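Local coordinates for protein cytochrome c, class II (Shewanella frigidimarina, PDB 4ULV) that holds heme c in a cytochrome c' helical bundle, binds diatomic gases, and probably serves in electron transfer or gas sensing, at residues M29-K34 with Q109-T114; T43-V48 with A93-A98; A99-S102 with N106-Q109. All coordinates share one frame; numbering follows the deposited sequence.

Contact 1: residues M29-K34 with Q109-T114; sequences MLKGKK and QAFANT
L30 lays one methyl over a face of the F111 ring: CD1 sits 3.6 Å above the ring plane, shifted from the middle toward the rim on the CG side. The same methyl is 4.0 Å from the ring centroid and 26° off the ring normal, so this is a CH-pi contact over the face. With CG anti to the backbone N (chi1 -178°), F111 reaches straight out from its helix, and chi2 of 88° turns the ring broadside to the leucine. The two side chains slide past one another in opposite directions, and CD1 also meets F111 CB, at 3.8 Å. Helix 5-30 ends just here, and helix 104-125 is the heme-carrying helix of the cytochrome c' four-helix bundle; the phenylalanine bridges the gap between them, its ring also stacked with that of F23. F36 and F41 also touch L30. K31, already out of helical conformation, comes in obliquely, with NZ 4.4 Å from CE2 of F111, a loose approach from a side chain exposed to solvent. Within helix 104-125, Q109 NE2 donates to N113 OD1 (2.9 Å).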
loop_
_atom_site.group_PDB
_atom_site.type_symbol
_atom_site.label_atom_id
_atom_site.label_comp_id
_atom_site.label_asym_id
_atom_site.label_seq_id
_atom_site.Cartn_x
_atom_site.Cartn_y
_atom_site.Cartn_z
ATOM N N MET A 29 14.427 -13.615 -4.079
ATOM C CA MET A 29 14.193 -15.026 -3.929
ATOM C C MET A 29 14.348 -15.785 -5.268
ATOM O O MET A 29 14.875 -16.930 -5.294
ATOM C CB MET A 29 12.780 -15.283 -3.440
ATOM C CG MET A 29 12.516 -14.843 -1.999
ATOM S SD MET A 29 10.884 -15.399 -1.423
ATOM C CE MET A 29 10.906 -14.718 0.216
ATOM N N LEU A 30 13.919 -15.178 -6.366
ATOM C CA LEU A 30 14.073 -15.822 -7.706
ATOM C C LEU A 30 15.525 -15.815 -8.201
ATOM O O LEU A 30 15.890 -16.665 -9.050
ATOM C CB LEU A 30 13.221 -15.139 -8.739
ATOM C CG LEU A 30 11.726 -15.329 -8.505
ATOM C CD1 LEU A 30 10.954 -14.461 -9.488
ATOM C CD2 LEU A 30 11.281 -16.798 -8.553
ATOM N N LYS A 31 16.353 -14.910 -7.711
ATOM C CA LYS A 31 17.702 -14.680 -8.168
ATOM C C LYS A 31 18.729 -15.189 -7.189
ATOM O O LYS A 31 19.887 -14.907 -7.344
ATOM C CB LYS A 31 17.855 -13.201 -8.520
ATOM C CG LYS A 31 16.949 -12.946 -9.713
ATOM C CD LYS A 31 17.081 -11.582 -10.312
ATOM C CE LYS A 31 16.272 -10.553 -9.600
ATOM N NZ LYS A 31 15.889 -9.501 -10.558
ATOM N N GLY A 32 18.352 -16.000 -6.225
ATOM C CA GLY A 32 19.251 -16.704 -5.359
ATOM C C GLY A 32 19.853 -15.902 -4.228
ATOM O O GLY A 32 20.819 -16.358 -3.543
ATOM N N LYS A 33 19.299 -14.705 -3.981
ATOM C CA LYS A 33 19.919 -13.773 -3.056
ATOM C C LYS A 33 19.375 -13.920 -1.664
ATOM O O LYS A 33 19.974 -13.424 -0.737
ATOM C CB LYS A 33 19.784 -12.354 -3.578
ATOM C CG LYS A 33 20.718 -12.151 -4.761
ATOM C CD LYS A 33 20.661 -10.792 -5.377
ATOM C CE LYS A 33 21.891 -10.647 -6.271
ATOM N NZ LYS A 33 21.783 -9.384 -7.027
ATOM N N LYS A 34 18.245 -14.616 -1.509
ATOM C CA LYS A 34 17.739 -14.947 -0.174
ATOM C C LYS A 34 16.856 -16.168 -0.270
ATOM O O LYS A 34 16.457 -16.523 -1.380
ATOM C CB LYS A 34 16.978 -13.788 0.461
ATOM C CG LYS A 34 15.770 -13.409 -0.338
ATOM C CD LYS A 34 15.017 -12.223 0.236
ATOM C CE LYS A 34 14.122 -12.760 1.331
ATOM N NZ LYS A 34 13.958 -11.793 2.408
ATOM N N GLN A 109 8.465 -16.125 -15.726
ATOM C CA GLN A 109 7.967 -15.328 -16.839
ATOM C C GLN A 109 6.952 -14.234 -16.394
ATOM O O GLN A 109 7.014 -13.098 -16.920
ATOM C CB GLN A 109 7.481 -16.222 -17.984
ATOM C CG GLN A 109 7.002 -15.388 -19.141
ATOM C CD GLN A 109 8.125 -14.715 -19.872
ATOM O OE1 GLN A 109 9.004 -15.386 -20.383
ATOM N NE2 GLN A 109 8.081 -13.406 -19.979
ATOM N N ALA A 110 6.060 -14.559 -15.469
ATOM C CA ALA A 110 5.138 -13.570 -14.932
ATOM C C ALA A 110 5.906 -12.418 -14.251
ATOM O O ALA A 110 5.520 -11.243 -14.363
ATOM C CB ALA A 110 4.144 -14.223 -14.009
ATOM N N PHE A 111 6.956 -12.796 -13.535
ATOM C CA PHE A 111 7.758 -11.787 -12.807
ATOM C C PHE A 111 8.427 -10.897 -13.847
ATOM O O PHE A 111 8.414 -9.667 -13.712
ATOM C CB PHE A 111 8.770 -12.478 -11.887
ATOM C CG PHE A 111 9.589 -11.502 -11.086
ATOM C CD1 PHE A 111 9.100 -11.064 -9.862
ATOM C CD2 PHE A 111 10.839 -11.077 -11.499
ATOM C CE1 PHE A 111 9.808 -10.123 -9.123
ATOM C CE2 PHE A 111 11.542 -10.187 -10.726
ATOM C CZ PHE A 111 11.018 -9.716 -9.563
ATOM N N ALA A 112 9.017 -11.477 -14.903
ATOM C CA ALA A 112 9.592 -10.698 -15.983
ATOM C C ALA A 112 8.590 -9.816 -16.693
ATOM O O ALA A 112 8.891 -8.690 -17.032
ATOM C CB ALA A 112 10.302 -11.604 -16.988
ATOM N N ASN A 113 7.371 -10.298 -16.880
ATOM C CA ASN A 113 6.356 -9.520 -17.543
ATOM C C ASN A 113 6.068 -8.251 -16.681
ATOM O O ASN A 113 5.875 -7.146 -17.216
ATOM C CB ASN A 113 5.050 -10.301 -17.664
ATOM C CG ASN A 113 5.111 -11.412 -18.721
ATOM O OD1 ASN A 113 6.026 -11.446 -19.581
ATOM N ND2 ASN A 113 4.132 -12.288 -18.699
ATOM N N THR A 114 5.971 -8.454 -15.365
ATOM C CA THR A 114 5.693 -7.310 -14.478
ATOM C C THR A 114 6.900 -6.346 -14.502
ATOM O O THR A 114 6.708 -5.099 -14.620
ATOM C CB THR A 114 5.396 -7.842 -13.110
ATOM O OG1 THR A 114 4.219 -8.697 -13.165
ATOM C CG2 THR A 114 5.109 -6.727 -12.145
#

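Contact 2: residues T43-V48 with A93-A98; sequences TRADNV and AALAVA
Helices 38-51 and 78-98 run antiparallel here, the axes of segments 43-48 and 93-98 coming within 8.1 Å at an angle of 165°, and the A45 and A96 CA atoms are 4.7 Å apart. Two alanines make such a close approach possible. A45 sends its methyl straight at the opposite backbone, so that CB touches A96 CA at 3.7 Å, while the A96 methyl points back and passes beside it, CB to CB 4.1 Å. L95 closes one flank: its CG stands 4.3 Å from A45 CB, and its isobutyl group carries on toward A110 and T114 of helix 104-125, inside the four-helix bundle. On the other flank D46, with CG anti to its carbonyl carbon (chi1 -68°), bends its carboxylate toward the second helix, and OD1 lies 3.4 Å from the A96 methyl carbon CB. That oxygen is no stray charge against an alanine, because NZ of K100, two residues past the segment, reaches back to form a salt bridge with it and also donates to A96 O. R44 faces the other way, paired with D25 and with E57 of the second subunit. Across the interface itself no hydrogen bond forms. Its chemistry is therefore close-fitting methyl and backbone packing, while the D46-K100 pair beside it probably adds an electrostatic tie between helix 38-51 and the turn that follows helix 78-98.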
loop_
_atom_site.group_PDB
_atom_site.type_symbol
_atom_site.label_atom_id
_atom_site.label_comp_id
_atom_site.label_asym_id
_atom_site.label_seq_id
_atom_site.Cartn_x
_atom_site.Cartn_y
_atom_site.Cartn_z
ATOM N N THR A 43 2.320 -13.976 -0.974
ATOM C CA THR A 43 1.665 -12.841 -0.283
ATOM C C THR A 43 2.304 -11.483 -0.721
ATOM O O THR A 43 1.563 -10.480 -0.829
ATOM C CB THR A 43 1.599 -13.071 1.211
ATOM O OG1 THR A 43 0.410 -12.424 1.716
ATOM C CG2 THR A 43 2.836 -12.608 1.884
ATOM N N ARG A 44 3.583 -11.514 -1.087
ATOM C CA ARG A 44 4.194 -10.349 -1.687
ATOM C C ARG A 44 3.606 -10.037 -3.030
ATOM O O ARG A 44 3.397 -8.870 -3.382
ATOM C CB ARG A 44 5.715 -10.434 -1.714
ATOM C CG ARG A 44 6.278 -10.402 -0.276
ATOM C CD ARG A 44 7.547 -9.695 -0.228
ATOM N NE ARG A 44 8.254 -9.953 0.966
ATOM C CZ ARG A 44 8.071 -9.277 2.094
ATOM N NH1 ARG A 44 7.134 -8.358 2.158
ATOM N NH2 ARG A 44 8.843 -9.573 3.119
ATOM N N ALA A 45 3.333 -11.095 -3.817
ATOM C CA ALA A 45 2.690 -10.848 -5.078
ATOM C C ALA A 45 1.296 -10.251 -4.886
ATOM O O ALA A 45 0.875 -9.346 -5.635
ATOM C CB ALA A 45 2.600 -12.182 -5.876
ATOM N N ASP A 46 0.572 -10.720 -3.878
ATOM C CA ASP A 46 -0.749 -10.142 -3.575
ATOM C C ASP A 46 -0.567 -8.673 -3.116
ATOM O O ASP A 46 -1.323 -7.807 -3.544
ATOM C CB ASP A 46 -1.436 -10.973 -2.492
ATOM C CG ASP A 46 -1.831 -12.395 -2.966
ATOM O OD1 ASP A 46 -2.164 -12.509 -4.146
ATOM O OD2 ASP A 46 -1.743 -13.364 -2.179
ATOM N N ASN A 47 0.484 -8.383 -2.338
ATOM C CA ASN A 47 0.784 -6.978 -1.951
ATOM C C ASN A 47 1.008 -6.125 -3.195
ATOM O O ASN A 47 0.468 -5.027 -3.355
ATOM C CB ASN A 47 1.985 -6.885 -1.092
ATOM C CG ASN A 47 1.786 -7.425 0.317
ATOM O OD1 ASN A 47 0.619 -7.596 0.757
ATOM N ND2 ASN A 47 2.836 -7.626 1.074
ATOM N N VAL A 48 1.856 -6.623 -4.108
ATOM C CA VAL A 48 2.097 -5.866 -5.331
ATOM C C VAL A 48 0.836 -5.626 -6.176
ATOM O O VAL A 48 0.567 -4.574 -6.725
ATOM C CB VAL A 48 3.272 -6.502 -6.196
ATOM C CG1 VAL A 48 3.424 -5.789 -7.530
ATOM C CG2 VAL A 48 4.577 -6.438 -5.395
ATOM N N ALA A 93 -1.681 -8.536 -11.098
ATOM C CA ALA A 93 -2.717 -9.530 -10.743
ATOM C C ALA A 93 -2.286 -10.915 -11.289
ATOM O O ALA A 93 -2.418 -11.975 -10.629
ATOM C CB ALA A 93 -4.078 -9.143 -11.287
ATOM N N ALA A 94 -1.792 -10.918 -12.529
ATOM C CA ALA A 94 -1.363 -12.174 -13.170
ATOM C C ALA A 94 -0.185 -12.838 -12.444
ATOM O O ALA A 94 -0.109 -14.062 -12.308
ATOM C CB ALA A 94 -1.042 -11.977 -14.627
ATOM N N LEU A 95 0.724 -12.011 -11.934
ATOM C CA LEU A 95 1.801 -12.555 -11.132
ATOM C C LEU A 95 1.322 -13.164 -9.826
ATOM O O LEU A 95 1.802 -14.210 -9.370
ATOM C CB LEU A 95 2.835 -11.431 -10.845
ATOM C CG LEU A 95 4.007 -11.702 -9.909
ATOM C CD1 LEU A 95 4.836 -12.893 -10.385
ATOM C CD2 LEU A 95 4.901 -10.461 -9.791
ATOM N N ALA A 96 0.372 -12.462 -9.199
ATOM C CA ALA A 96 -0.256 -13.007 -7.995
ATOM C C ALA A 96 -0.926 -14.373 -8.259
ATOM O O ALA A 96 -0.830 -15.272 -7.419
ATOM C CB ALA A 96 -1.212 -12.022 -7.366
ATOM N N VAL A 97 -1.612 -14.504 -9.412
ATOM C CA VAL A 97 -2.208 -15.809 -9.768
ATOM C C VAL A 97 -1.088 -16.835 -9.973
ATOM O O VAL A 97 -1.186 -17.953 -9.433
ATOM C CB VAL A 97 -3.113 -15.673 -11.041
ATOM C CG1 VAL A 97 -3.534 -17.003 -11.558
ATOM C CG2 VAL A 97 -4.356 -14.846 -10.751
ATOM N N ALA A 98 -0.025 -16.478 -10.724
ATOM C CA ALA A 98 1.026 -17.442 -10.986
ATOM C C ALA A 98 1.691 -17.922 -9.703
ATOM O O ALA A 98 2.065 -19.077 -9.538
ATOM C CB ALA A 98 2.092 -16.801 -11.899
#

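Contact 3: residues A99-S102 with N106-Q109; sequences AKSS and NIKQ
The flat group that matters between S101 and I107 is the peptide carbonyl of S101: I107 CD1 approaches its oxygen to 3.4 Å, tilted about 45° out of the carbonyl plane, so it lies neither in the plane nor squarely over a face. No aromatic ring or guanidinium takes part; the isoleucine meets main chain almost entirely. Its CD1 also comes to 4.1 Å from A99 CA, and its CG1 to 4.1 Å from A99 N, so the ethyl branch lies in the bend where the chain leaves helix 78-98. The torsions explain the reach. CG1 is anti to the carbonyl carbon of I107 (chi1 -72°), and chi2 of 163° extends the branch to full length, bringing the terminal methyl up against both A99 and the S101 carbonyl. S101 points its CB at the helix, but its hydroxyl is only a distant neighbour of the isoleucine; the serine has two conformers, and in one of them OG is hydrogen-bonded to A98 O and to D103 N, so that tie is uncertain. D103 OD1 bonds to N106 N in the first turn of the next helix. No hydrogen bond joins the two segments: across them the contact is an apolar branch packed against backbone. In the bundle, residues 99-102 make up most of the short connection between the antiparallel helices 78-98 and 104-125. A98 and the ring of F41 on helix 38-51 also pack on I107, and A99 rests on F41 too, so the turn is seated against a third helix of this all-helical chain.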
loop_
_atom_site.group_PDB
_atom_site.type_symbol
_atom_site.label_atom_id
_atom_site.label_comp_id
_atom_site.label_asym_id
_atom_site.label_seq_id
_atom_site.Cartn_x
_atom_site.Cartn_y
_atom_site.Cartn_z
ATOM N N ALA A 99 1.790 -16.995 -8.726
ATOM C CA ALA A 99 2.380 -17.329 -7.453
ATOM C C ALA A 99 1.593 -18.306 -6.576
ATOM O O ALA A 99 2.113 -18.838 -5.609
ATOM C CB ALA A 99 2.641 -16.040 -6.652
ATOM N N LYS A 100 0.349 -18.569 -6.959
ATOM C CA LYS A 100 -0.431 -19.584 -6.278
ATOM C C LYS A 100 -0.147 -21.016 -6.765
ATOM O O LYS A 100 -0.722 -21.929 -6.227
ATOM C CB LYS A 100 -1.945 -19.293 -6.395
ATOM C CG LYS A 100 -2.367 -17.916 -5.955
ATOM C CD LYS A 100 -1.863 -17.627 -4.580
ATOM C CE LYS A 100 -2.279 -16.219 -4.082
ATOM N NZ LYS A 100 -1.242 -15.192 -4.557
ATOM N N SER A 101 0.741 -21.191 -7.719
ATOM C CA SER A 101 1.119 -22.483 -8.296
ATOM C C SER A 101 2.596 -22.697 -7.941
ATOM O O SER A 101 3.330 -21.749 -7.523
ATOM C CB SER A 101 1.001 -22.413 -9.806
ATOM O OG SER A 101 2.175 -21.781 -10.310
ATOM N N SER A 102 3.072 -23.900 -8.176
ATOM C CA SER A 102 4.488 -24.199 -8.064
ATOM C C SER A 102 5.187 -24.259 -9.420
ATOM O O SER A 102 6.269 -24.845 -9.495
ATOM C CB SER A 102 4.636 -25.512 -7.313
ATOM O OG SER A 102 4.059 -26.572 -8.031
ATOM N N ASN A 106 6.551 -20.583 -15.194
ATOM C CA ASN A 106 5.469 -19.624 -15.378
ATOM C C ASN A 106 5.668 -18.423 -14.409
ATOM O O ASN A 106 5.485 -17.265 -14.792
ATOM C CB ASN A 106 4.127 -20.273 -15.186
ATOM C CG ASN A 106 3.018 -19.366 -15.624
ATOM O OD1 ASN A 106 2.923 -18.964 -16.801
ATOM N ND2 ASN A 106 2.167 -19.012 -14.677
ATOM N N ILE A 107 6.030 -18.704 -13.156
ATOM C CA ILE A 107 6.287 -17.597 -12.213
ATOM C C ILE A 107 7.430 -16.704 -12.696
ATOM O O ILE A 107 7.291 -15.454 -12.618
ATOM C CB ILE A 107 6.572 -18.114 -10.802
ATOM C CG1 ILE A 107 5.284 -18.647 -10.202
ATOM C CG2 ILE A 107 7.189 -17.055 -9.889
ATOM C CD1 ILE A 107 5.470 -19.548 -8.998
ATOM N N LYS A 108 8.565 -17.279 -13.155
ATOM C CA LYS A 108 9.675 -16.476 -13.640
ATOM C C LYS A 108 9.231 -15.580 -14.784
ATOM O O LYS A 108 9.582 -14.380 -14.818
ATOM C CB LYS A 108 10.846 -17.351 -13.988
ATOM C CG LYS A 108 11.539 -17.854 -12.722
ATOM C CD LYS A 108 12.739 -18.747 -12.968
ATOM N N GLN A 109 8.465 -16.125 -15.726
ATOM C CA GLN A 109 7.967 -15.328 -16.839
ATOM C C GLN A 109 6.952 -14.234 -16.394
ATOM O O GLN A 109 7.014 -13.098 -16.920
ATOM C CB GLN A 109 7.481 -16.222 -17.984
ATOM C CG GLN A 109 7.002 -15.388 -19.141
ATOM C CD GLN A 109 8.125 -14.715 -19.872
ATOM O OE1 GLN A 109 9.004 -15.386 -20.383
ATOM N NE2 GLN A 109 8.081 -13.406 -19.979
#

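The three contacts cluster toward one end of the helical bundle, pairs of centres lying 10 to 12 Å apart. L95 joins contact 2 to contact 1, its CD1 lying 3.8 Å from F111 N, and A98 CB and A110 CB are 3.9 Å apart. Contact 3 borders contact 2 through A45 and A99, whose CB atoms are also 3.9 Å apart, and shares Q109 and helix 104-125 with contact 1. That helix further on bears C118, C121 and the axial ligand H122. None of these packing side chains is close to the heme: L95 is about 7 Å from it, F111 about 8 Å and I107 about 14 Å (nearest atoms), so contact 3 is the most remote.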